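PDB 2ERV: hypothetical protein Paer03002360 from Pseudomonas aeruginosa, which removes the primary fatty acyl chain ester-linked at the 3 position of lipid A, as a homodimeric lipopolysaccharide deacylase of the outer membrane. Local coordinates for residues A[93-107]-A[125-139]. Residues are numbered along the deposited sequence; the frame is centred on the assembly and turned at random.
Sequences VGDQNLGSSLNFEDR and IHYSNAGLKQPNDGI. With CA (calcium ion), chain C.
In this outer-membrane beta barrel, the strand that begins before I125 carries the catalytic H126 and S128 on its outer face and pairs antiparallel with strand 102-107, next to the loop 98-101 that leads into one strand and the loop that follows the other. D106 and H126 form a hydrogen-bonded pair, with D106 N to H126 O at 2.9 Å and H126 N to D106 O at 2.7 Å. Their side chains lie side by side, carboxylate and imidazole only 16° from coplanar; D106 OD2 binds the calcium ion at 2.5 Å. H126 is the middle of the charge relay: NE2 is hydrogen-bonded to S128 OG (2.7 Å) and ND1 to E140 OE2. On the other face, the extended chain of E105 runs alongside the Y127 ring, and its OE2 pairs with R18. Beyond the strands, N97 N reaches D137 OD2 from above the carboxylate plane (2.8 Å), and the P135 ring crosses the N97 side chain at about a right angle. N129, critical for activity, ties its own loop to the other: OD1 accepts from K133 N, ND2 donates to K133 O and across to S100 OG (3.2 Å). A water donates to L98 O (3.0 Å) and N136 OD1 and accepts from G138 N.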
# COMPACT_ATOMS: atom_id res chain seq x y z
N VAL A 93 0.89 12.89 12.22
CA VAL A 93 0.30 11.55 12.19
C VAL A 93 1.21 10.68 13.05
O VAL A 93 2.44 10.73 12.90
CB VAL A 93 0.28 10.98 10.74
CG1 VAL A 93 -0.39 9.61 10.65
CG2 VAL A 93 -0.43 11.97 9.77
N GLY A 94 0.61 9.91 13.95
CA GLY A 94 1.36 9.08 14.85
C GLY A 94 2.35 9.94 15.60
O GLY A 94 1.97 10.99 16.13
N ASP A 95 3.61 9.53 15.61
CA ASP A 95 4.68 10.31 16.24
C ASP A 95 5.33 11.27 15.24
O ASP A 95 6.38 11.82 15.54
CB ASP A 95 5.78 9.39 16.77
CG ASP A 95 5.38 8.59 17.99
OD1 ASP A 95 4.31 8.81 18.62
OD2 ASP A 95 6.13 7.67 18.39
N GLN A 96 4.75 11.48 14.05
CA GLN A 96 5.48 12.11 12.93
C GLN A 96 4.90 13.46 12.51
O GLN A 96 3.70 13.61 12.44
CB GLN A 96 5.47 11.20 11.68
CG GLN A 96 5.98 9.74 11.88
CD GLN A 96 7.38 9.66 12.49
OE1 GLN A 96 7.50 9.36 13.68
NE2 GLN A 96 8.42 9.89 11.69
N ASN A 97 5.76 14.44 12.24
CA ASN A 97 5.31 15.69 11.63
C ASN A 97 5.66 15.62 10.17
O ASN A 97 6.83 15.72 9.80
CB ASN A 97 5.96 16.88 12.31
CG ASN A 97 5.46 18.23 11.77
OD1 ASN A 97 4.77 18.31 10.77
ND2 ASN A 97 5.88 19.29 12.42
N LEU A 98 4.65 15.34 9.36
CA LEU A 98 4.84 15.19 7.92
C LEU A 98 5.10 16.51 7.17
O LEU A 98 5.57 16.49 6.02
CB LEU A 98 3.62 14.53 7.31
CG LEU A 98 3.22 13.16 7.88
CD1 LEU A 98 2.00 12.71 7.14
CD2 LEU A 98 4.40 12.23 7.63
N GLY A 99 4.73 17.63 7.78
CA GLY A 99 4.91 18.94 7.14
C GLY A 99 3.74 19.32 6.25
O GLY A 99 3.19 20.42 6.35
N SER A 100 3.37 18.39 5.37
CA SER A 100 2.26 18.57 4.46
C SER A 100 1.23 17.44 4.60
O SER A 100 1.59 16.32 4.99
CB SER A 100 2.77 18.62 3.02
OG SER A 100 3.40 17.41 2.63
N SER A 101 -0.02 17.75 4.29
CA SER A 101 -1.13 16.81 4.14
C SER A 101 -0.89 15.95 2.91
O SER A 101 -1.07 14.73 2.94
CB SER A 101 -2.46 17.56 3.94
OG SER A 101 -3.43 16.64 3.36
N LEU A 102 -0.47 16.58 1.81
CA LEU A 102 -0.19 15.87 0.57
C LEU A 102 1.21 15.25 0.56
O LEU A 102 2.21 15.91 0.93
CB LEU A 102 -0.31 16.80 -0.64
CG LEU A 102 -1.55 17.67 -0.83
CD1 LEU A 102 -1.36 18.46 -2.14
CD2 LEU A 102 -2.78 16.80 -0.89
N ASN A 103 1.27 13.98 0.12
CA ASN A 103 2.50 13.20 0.22
C ASN A 103 2.54 12.18 -0.90
O ASN A 103 1.48 11.81 -1.43
CB ASN A 103 2.60 12.47 1.57
CG ASN A 103 3.00 13.38 2.72
OD1 ASN A 103 4.18 13.67 2.90
ND2 ASN A 103 2.02 13.85 3.50
N PHE A 104 3.74 11.70 -1.23
CA PHE A 104 3.87 10.59 -2.17
C PHE A 104 3.68 9.31 -1.37
O PHE A 104 3.83 9.31 -0.15
CB PHE A 104 5.26 10.58 -2.82
CG PHE A 104 5.60 11.84 -3.61
CD1 PHE A 104 5.27 11.92 -4.97
CD2 PHE A 104 6.26 12.90 -3.02
CE1 PHE A 104 5.58 13.07 -5.71
CE2 PHE A 104 6.59 14.06 -3.77
CZ PHE A 104 6.22 14.13 -5.12
N GLU A 105 3.33 8.24 -2.05
CA GLU A 105 3.21 6.91 -1.46
C GLU A 105 4.16 6.03 -2.24
O GLU A 105 3.95 5.89 -3.43
CB GLU A 105 1.81 6.35 -1.71
CG GLU A 105 1.57 4.95 -1.11
CD GLU A 105 0.15 4.45 -1.37
OE1 GLU A 105 -0.25 4.41 -2.56
OE2 GLU A 105 -0.59 4.11 -0.37
N ASP A 106 5.20 5.47 -1.60
CA ASP A 106 6.10 4.48 -2.23
C ASP A 106 5.89 3.15 -1.57
O ASP A 106 5.91 3.08 -0.33
CB ASP A 106 7.57 4.87 -2.00
CG ASP A 106 7.96 6.16 -2.69
OD1 ASP A 106 7.63 6.37 -3.88
OD2 ASP A 106 8.54 7.08 -2.09
N ARG A 107 5.67 2.09 -2.35
CA ARG A 107 5.32 0.81 -1.75
C ARG A 107 6.01 -0.36 -2.43
O ARG A 107 6.29 -0.31 -3.64
CB ARG A 107 3.80 0.59 -1.83
CG ARG A 107 3.23 0.98 -3.18
CD ARG A 107 1.73 1.16 -3.16
NE ARG A 107 1.08 -0.13 -2.97
CZ ARG A 107 -0.24 -0.27 -2.90
NH1 ARG A 107 -1.02 0.78 -2.95
NH2 ARG A 107 -0.75 -1.46 -2.77
N ILE A 125 4.91 0.33 3.04
CA ILE A 125 4.57 1.56 2.34
C ILE A 125 5.18 2.71 3.09
O ILE A 125 5.14 2.74 4.32
CB ILE A 125 3.03 1.77 2.23
CG1 ILE A 125 2.36 0.50 1.66
CG2 ILE A 125 2.76 3.00 1.38
CD1 ILE A 125 0.84 0.54 1.68
N HIS A 126 5.77 3.64 2.35
CA HIS A 126 6.33 4.86 2.94
C HIS A 126 5.72 6.13 2.36
O HIS A 126 5.48 6.22 1.15
CB HIS A 126 7.86 4.86 2.74
CG HIS A 126 8.50 6.21 2.90
ND1 HIS A 126 8.79 6.75 4.14
CD2 HIS A 126 8.94 7.10 1.98
CE1 HIS A 126 9.37 7.93 3.97
NE2 HIS A 126 9.46 8.18 2.67
N TYR A 127 5.48 7.11 3.21
CA TYR A 127 4.86 8.34 2.76
C TYR A 127 5.76 9.51 3.15
O TYR A 127 6.16 9.62 4.31
CB TYR A 127 3.50 8.54 3.47
CG TYR A 127 2.47 7.48 3.17
CD1 TYR A 127 1.55 7.66 2.13
CD2 TYR A 127 2.41 6.31 3.93
CE1 TYR A 127 0.58 6.68 1.84
CE2 TYR A 127 1.42 5.33 3.67
CZ TYR A 127 0.52 5.53 2.62
OH TYR A 127 -0.45 4.58 2.33
N SER A 128 6.10 10.38 2.19
CA SER A 128 6.86 11.61 2.51
C SER A 128 6.70 12.59 1.36
O SER A 128 6.08 12.24 0.40
CB SER A 128 8.33 11.34 2.86
OG SER A 128 8.97 10.65 1.79
N ASN A 129 7.29 13.78 1.46
CA ASN A 129 6.99 14.84 0.49
C ASN A 129 8.22 15.29 -0.33
O ASN A 129 8.18 16.30 -1.06
CB ASN A 129 6.26 16.04 1.20
CG ASN A 129 7.14 16.74 2.26
OD1 ASN A 129 8.35 16.96 2.06
ND2 ASN A 129 6.53 17.09 3.38
N ALA A 130 9.27 14.47 -0.28
CA ALA A 130 10.52 14.68 -1.01
C ALA A 130 11.23 15.98 -0.64
O ALA A 130 11.96 16.55 -1.48
CB ALA A 130 10.30 14.59 -2.50
N GLY A 131 11.03 16.42 0.60
CA GLY A 131 11.72 17.61 1.15
C GLY A 131 11.02 18.92 0.87
O GLY A 131 11.51 20.02 1.23
N LEU A 132 9.85 18.80 0.24
CA LEU A 132 9.10 19.92 -0.28
C LEU A 132 8.33 20.69 0.79
O LEU A 132 7.93 21.83 0.58
CB LEU A 132 8.15 19.44 -1.39
CG LEU A 132 8.80 19.01 -2.71
CD1 LEU A 132 7.71 18.49 -3.65
CD2 LEU A 132 9.56 20.17 -3.36
N LYS A 133 8.10 20.08 1.95
CA LYS A 133 7.63 20.84 3.07
C LYS A 133 8.23 20.28 4.35
O LYS A 133 7.96 19.10 4.70
CB LYS A 133 6.10 20.82 3.11
CG LYS A 133 5.52 21.46 4.34
CD LYS A 133 5.57 22.95 4.26
CE LYS A 133 4.57 23.53 5.23
NZ LYS A 133 4.89 24.98 5.44
N GLN A 134 9.05 21.08 5.03
CA GLN A 134 9.71 20.65 6.28
C GLN A 134 8.68 20.50 7.39
O GLN A 134 7.67 21.19 7.35
CB GLN A 134 10.78 21.68 6.72
CG GLN A 134 12.01 21.71 5.86
CD GLN A 134 12.41 20.33 5.35
OE1 GLN A 134 12.47 19.36 6.11
NE2 GLN A 134 12.62 20.23 4.06
N PRO A 135 8.93 19.68 8.43
CA PRO A 135 10.14 18.86 8.58
C PRO A 135 10.11 17.50 7.84
O PRO A 135 11.05 16.70 7.99
CB PRO A 135 10.20 18.61 10.09
CG PRO A 135 8.79 18.61 10.49
CD PRO A 135 8.08 19.64 9.63
N ASN A 136 9.06 17.25 7.06
CA ASN A 136 9.03 15.99 6.25
C ASN A 136 9.49 14.76 7.02
O ASN A 136 10.47 14.10 6.62
CB ASN A 136 9.92 16.17 5.01
CG ASN A 136 9.79 15.00 4.02
OD1 ASN A 136 8.74 14.39 3.91
ND2 ASN A 136 10.85 14.73 3.27
N ASP A 137 8.84 14.42 8.14
CA ASP A 137 9.34 13.31 8.95
C ASP A 137 9.17 11.96 8.22
O ASP A 137 9.84 10.98 8.54
CB ASP A 137 8.64 13.22 10.29
CG ASP A 137 9.07 14.28 11.29
OD1 ASP A 137 10.00 15.08 11.01
OD2 ASP A 137 8.53 14.34 12.42
N GLY A 138 8.24 11.93 7.28
CA GLY A 138 7.78 10.68 6.63
C GLY A 138 7.07 9.77 7.64
O GLY A 138 7.23 9.93 8.84
N ILE A 139 6.33 8.78 7.15
CA ILE A 139 5.81 7.73 8.03
C ILE A 139 5.64 6.46 7.16
O ILE A 139 5.53 6.53 5.92
CB ILE A 139 4.44 8.16 8.62
CG1 ILE A 139 3.99 7.24 9.81
CG2 ILE A 139 3.41 8.24 7.53
CD1 ILE A 139 2.79 7.77 10.61
CA CA C . 10.17 7.87 -3.75
O HOH W 1 6.71 13.73 5.54